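Local structure of Non-structural protein 5 (Modoc virus, 2WA2) at residues P146-V152 / R179-N184. The protein probably methylates the cap of viral RNA at guanine N7 and ribose 2'-O positions, using S-adenosylmethionine as methyl donor. The protein carries 4 engineered substitutions. Sequence-based numbering, arbitrary orientation.
Sequences PFQADTV and RWLEYN
Asn184 ND2 gives one N-H to Phe147 O at 3.0 Å, nearly straight and in the plane of the Asn184 amide, though tilted from that of the Phe147 carbonyl. The other end of the amide works too: Asn184 OD1 accepts Ala149 N at 3.0 Å, the donor standing above the carbonyl plane. One buried side chain thus bridges two backbone groups of the loop, and these two bonds, one at each end of the amide, fix its rotation; a weak bond at 3.2 Å from Asn184 ND2 to Trp180 O adds to them. Asn184 is the first residue to leave helical geometry after helix 163-183, and its CG, anti to the carbonyl carbon (chi1 -67°), carries the amide across to the loop.

One turn back, the Trp180 indole is wedged against the same loop. Pro146 CA sits 3.6 Å from the centroid of its six-membered ring, only 9° off the normal, a CH-pi contact; Pro146 CB also packs on Trp180 CD2. The indole edge meets the Phe147 ring in a T-shaped stack with the planes at 76°: Trp180 CH2 lies over the Phe147 face, 3.6 Å from Phe147 CE2. Tyr183 turns one ring face to Pro146 O, which sits over its centre, and brings CE2 to 3.5 Å from Phe147 C. Val87 of strand 86-89 touches both Phe147 and Trp180. Farther along, Val152 and Leu181 meet loosely where strand 151-154 begins. The contact packs the C-terminal end of the helix against the loop leading into the strand, within the beta-alpha-beta crossover 151-154, 163-183, 188-193 of the Rossmann-like FtsJ methyltransferase fold.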
loop_
_atom_site.group_PDB
_atom_site.type_symbol
_atom_site.label_atom_id
_atom_site.label_comp_id
_atom_site.label_asym_id
_atom_site.label_seq_id
_atom_site.Cartn_x
_atom_site.Cartn_y
_atom_site.Cartn_z
ATOM N N PRO A 146 -2.342 0.764 -18.792
ATOM C CA PRO A 146 -2.255 -0.572 -18.188
ATOM C C PRO A 146 -1.879 -1.567 -19.269
ATOM O O PRO A 146 -2.208 -1.341 -20.454
ATOM C CB PRO A 146 -3.693 -0.844 -17.701
ATOM C CG PRO A 146 -4.319 0.481 -17.635
ATOM C CD PRO A 146 -3.712 1.294 -18.730
ATOM N N PHE A 147 -1.172 -2.629 -18.875
ATOM C CA PHE A 147 -0.892 -3.730 -19.775
ATOM C C PHE A 147 -1.054 -5.034 -19.035
ATOM O O PHE A 147 -1.411 -5.027 -17.845
ATOM C CB PHE A 147 0.519 -3.614 -20.359
ATOM C CG PHE A 147 1.596 -3.542 -19.327
ATOM C CD1 PHE A 147 1.972 -4.674 -18.611
ATOM C CD2 PHE A 147 2.240 -2.341 -19.067
ATOM C CE1 PHE A 147 2.953 -4.613 -17.669
ATOM C CE2 PHE A 147 3.232 -2.276 -18.111
ATOM C CZ PHE A 147 3.588 -3.410 -17.408
ATOM N N GLN A 148 -0.775 -6.141 -19.736
ATOM C CA GLN A 148 -0.923 -7.500 -19.199
ATOM C C GLN A 148 -0.118 -7.772 -17.926
ATOM O O GLN A 148 1.110 -7.642 -17.894
ATOM C CB GLN A 148 -0.597 -8.552 -20.277
ATOM C CG GLN A 148 -1.279 -9.924 -20.100
ATOM C CD GLN A 148 -0.723 -10.736 -18.928
ATOM O OE1 GLN A 148 0.497 -10.909 -18.791
ATOM N NE2 GLN A 148 -1.629 -11.233 -18.066
ATOM N N ALA A 149 -0.828 -8.168 -16.876
ATOM C CA ALA A 149 -0.197 -8.522 -15.611
ATOM C C ALA A 149 -1.107 -9.440 -14.850
ATOM O O ALA A 149 -2.319 -9.227 -14.825
ATOM C CB ALA A 149 0.111 -7.260 -14.739
ATOM N N ASP A 150 -0.492 -10.423 -14.198
ATOM C CA ASP A 150 -1.198 -11.380 -13.355
ATOM C C ASP A 150 -1.303 -10.934 -11.901
ATOM O O ASP A 150 -2.173 -11.439 -11.156
ATOM C CB ASP A 150 -0.494 -12.712 -13.442
ATOM C CG ASP A 150 -0.358 -13.173 -14.881
ATOM O OD1 ASP A 150 -1.393 -13.558 -15.440
ATOM O OD2 ASP A 150 0.754 -13.077 -15.443
ATOM N N THR A 151 -0.425 -9.995 -11.504
ATOM C CA THR A 151 -0.391 -9.460 -10.145
ATOM C C THR A 151 -0.103 -7.958 -10.233
ATOM O O THR A 151 0.863 -7.548 -10.871
ATOM C CB THR A 151 0.736 -10.078 -9.304
ATOM O OG1 THR A 151 0.759 -11.507 -9.452
ATOM C CG2 THR A 151 0.582 -9.699 -7.855
ATOM N N VAL A 152 -0.949 -7.153 -9.598
ATOM C CA VAL A 152 -0.732 -5.698 -9.579
ATOM C C VAL A 152 -0.372 -5.247 -8.166
ATOM O O VAL A 152 -1.186 -5.362 -7.248
ATOM C CB VAL A 152 -1.959 -4.963 -10.096
ATOM C CG1 VAL A 152 -1.794 -3.435 -9.931
ATOM C CG2 VAL A 152 -2.254 -5.385 -11.524
ATOM N N ARG A 179 -8.208 0.922 -13.213
ATOM C CA ARG A 179 -7.964 0.700 -14.643
ATOM C C ARG A 179 -7.148 -0.568 -14.880
ATOM O O ARG A 179 -7.429 -1.354 -15.811
ATOM C CB ARG A 179 -7.258 1.910 -15.264
ATOM C CG ARG A 179 -8.137 3.139 -15.315
ATOM C CD ARG A 179 -7.317 4.350 -15.691
ATOM N NE ARG A 179 -8.076 5.570 -15.442
ATOM C CZ ARG A 179 -7.554 6.697 -14.967
ATOM N NH1 ARG A 179 -6.252 6.771 -14.678
ATOM N NH2 ARG A 179 -8.348 7.747 -14.778
ATOM N N TRP A 180 -6.144 -0.784 -14.047
ATOM C CA TRP A 180 -5.354 -2.008 -14.129
ATOM C C TRP A 180 -6.195 -3.264 -13.858
ATOM O O TRP A 180 -6.068 -4.264 -14.569
ATOM C CB TRP A 180 -4.164 -1.942 -13.184
ATOM C CG TRP A 180 -3.065 -1.011 -13.709
ATOM C CD1 TRP A 180 -2.992 0.358 -13.602
ATOM C CD2 TRP A 180 -1.901 -1.422 -14.426
ATOM N NE1 TRP A 180 -1.832 0.822 -14.221
ATOM C CE2 TRP A 180 -1.144 -0.250 -14.724
ATOM C CE3 TRP A 180 -1.422 -2.666 -14.851
ATOM C CZ2 TRP A 180 0.078 -0.300 -15.415
ATOM C CZ3 TRP A 180 -0.210 -2.714 -15.544
ATOM C CH2 TRP A 180 0.518 -1.531 -15.824
ATOM N N LEU A 181 -7.035 -3.204 -12.830
ATOM C CA LEU A 181 -7.889 -4.325 -12.447
ATOM C C LEU A 181 -8.964 -4.618 -13.501
ATOM O O LEU A 181 -9.308 -5.779 -13.733
ATOM C CB LEU A 181 -8.550 -4.042 -11.081
ATOM C CG LEU A 181 -7.570 -3.877 -9.910
ATOM C CD1 LEU A 181 -8.241 -3.888 -8.526
ATOM C CD2 LEU A 181 -6.398 -4.852 -9.931
ATOM N N GLU A 182 -9.505 -3.564 -14.099
ATOM C CA GLU A 182 -10.462 -3.666 -15.211
ATOM C C GLU A 182 -9.800 -4.338 -16.408
ATOM O O GLU A 182 -10.386 -5.242 -16.989
ATOM C CB GLU A 182 -10.973 -2.273 -15.601
ATOM C CG GLU A 182 -12.184 -2.205 -16.534
ATOM C CD GLU A 182 -12.841 -0.816 -16.505
ATOM O OE1 GLU A 182 -12.446 0.014 -15.637
ATOM O OE2 GLU A 182 -13.748 -0.539 -17.338
ATOM N N TYR A 183 -8.566 -3.926 -16.730
ATOM C CA TYR A 183 -7.822 -4.487 -17.857
ATOM C C TYR A 183 -7.424 -5.953 -17.627
ATOM O O TYR A 183 -7.445 -6.759 -18.562
ATOM C CB TYR A 183 -6.583 -3.627 -18.159
ATOM C CG TYR A 183 -5.839 -3.980 -19.438
ATOM C CD1 TYR A 183 -6.109 -3.310 -20.638
ATOM C CD2 TYR A 183 -4.847 -4.972 -19.448
ATOM C CE1 TYR A 183 -5.416 -3.630 -21.824
ATOM C CE2 TYR A 183 -4.157 -5.301 -20.628
ATOM C CZ TYR A 183 -4.453 -4.627 -21.806
ATOM O OH TYR A 183 -3.782 -4.958 -22.973
ATOM N N ASN A 184 -7.081 -6.299 -16.389
ATOM C CA ASN A 184 -6.583 -7.622 -16.068
ATOM C C ASN A 184 -7.574 -8.397 -15.215
ATOM O O ASN A 184 -7.329 -8.637 -14.041
ATOM C CB ASN A 184 -5.233 -7.529 -15.354
ATOM C CG ASN A 184 -4.146 -6.994 -16.241
ATOM O OD1 ASN A 184 -3.768 -7.634 -17.216
ATOM N ND2 ASN A 184 -3.625 -5.810 -15.904
#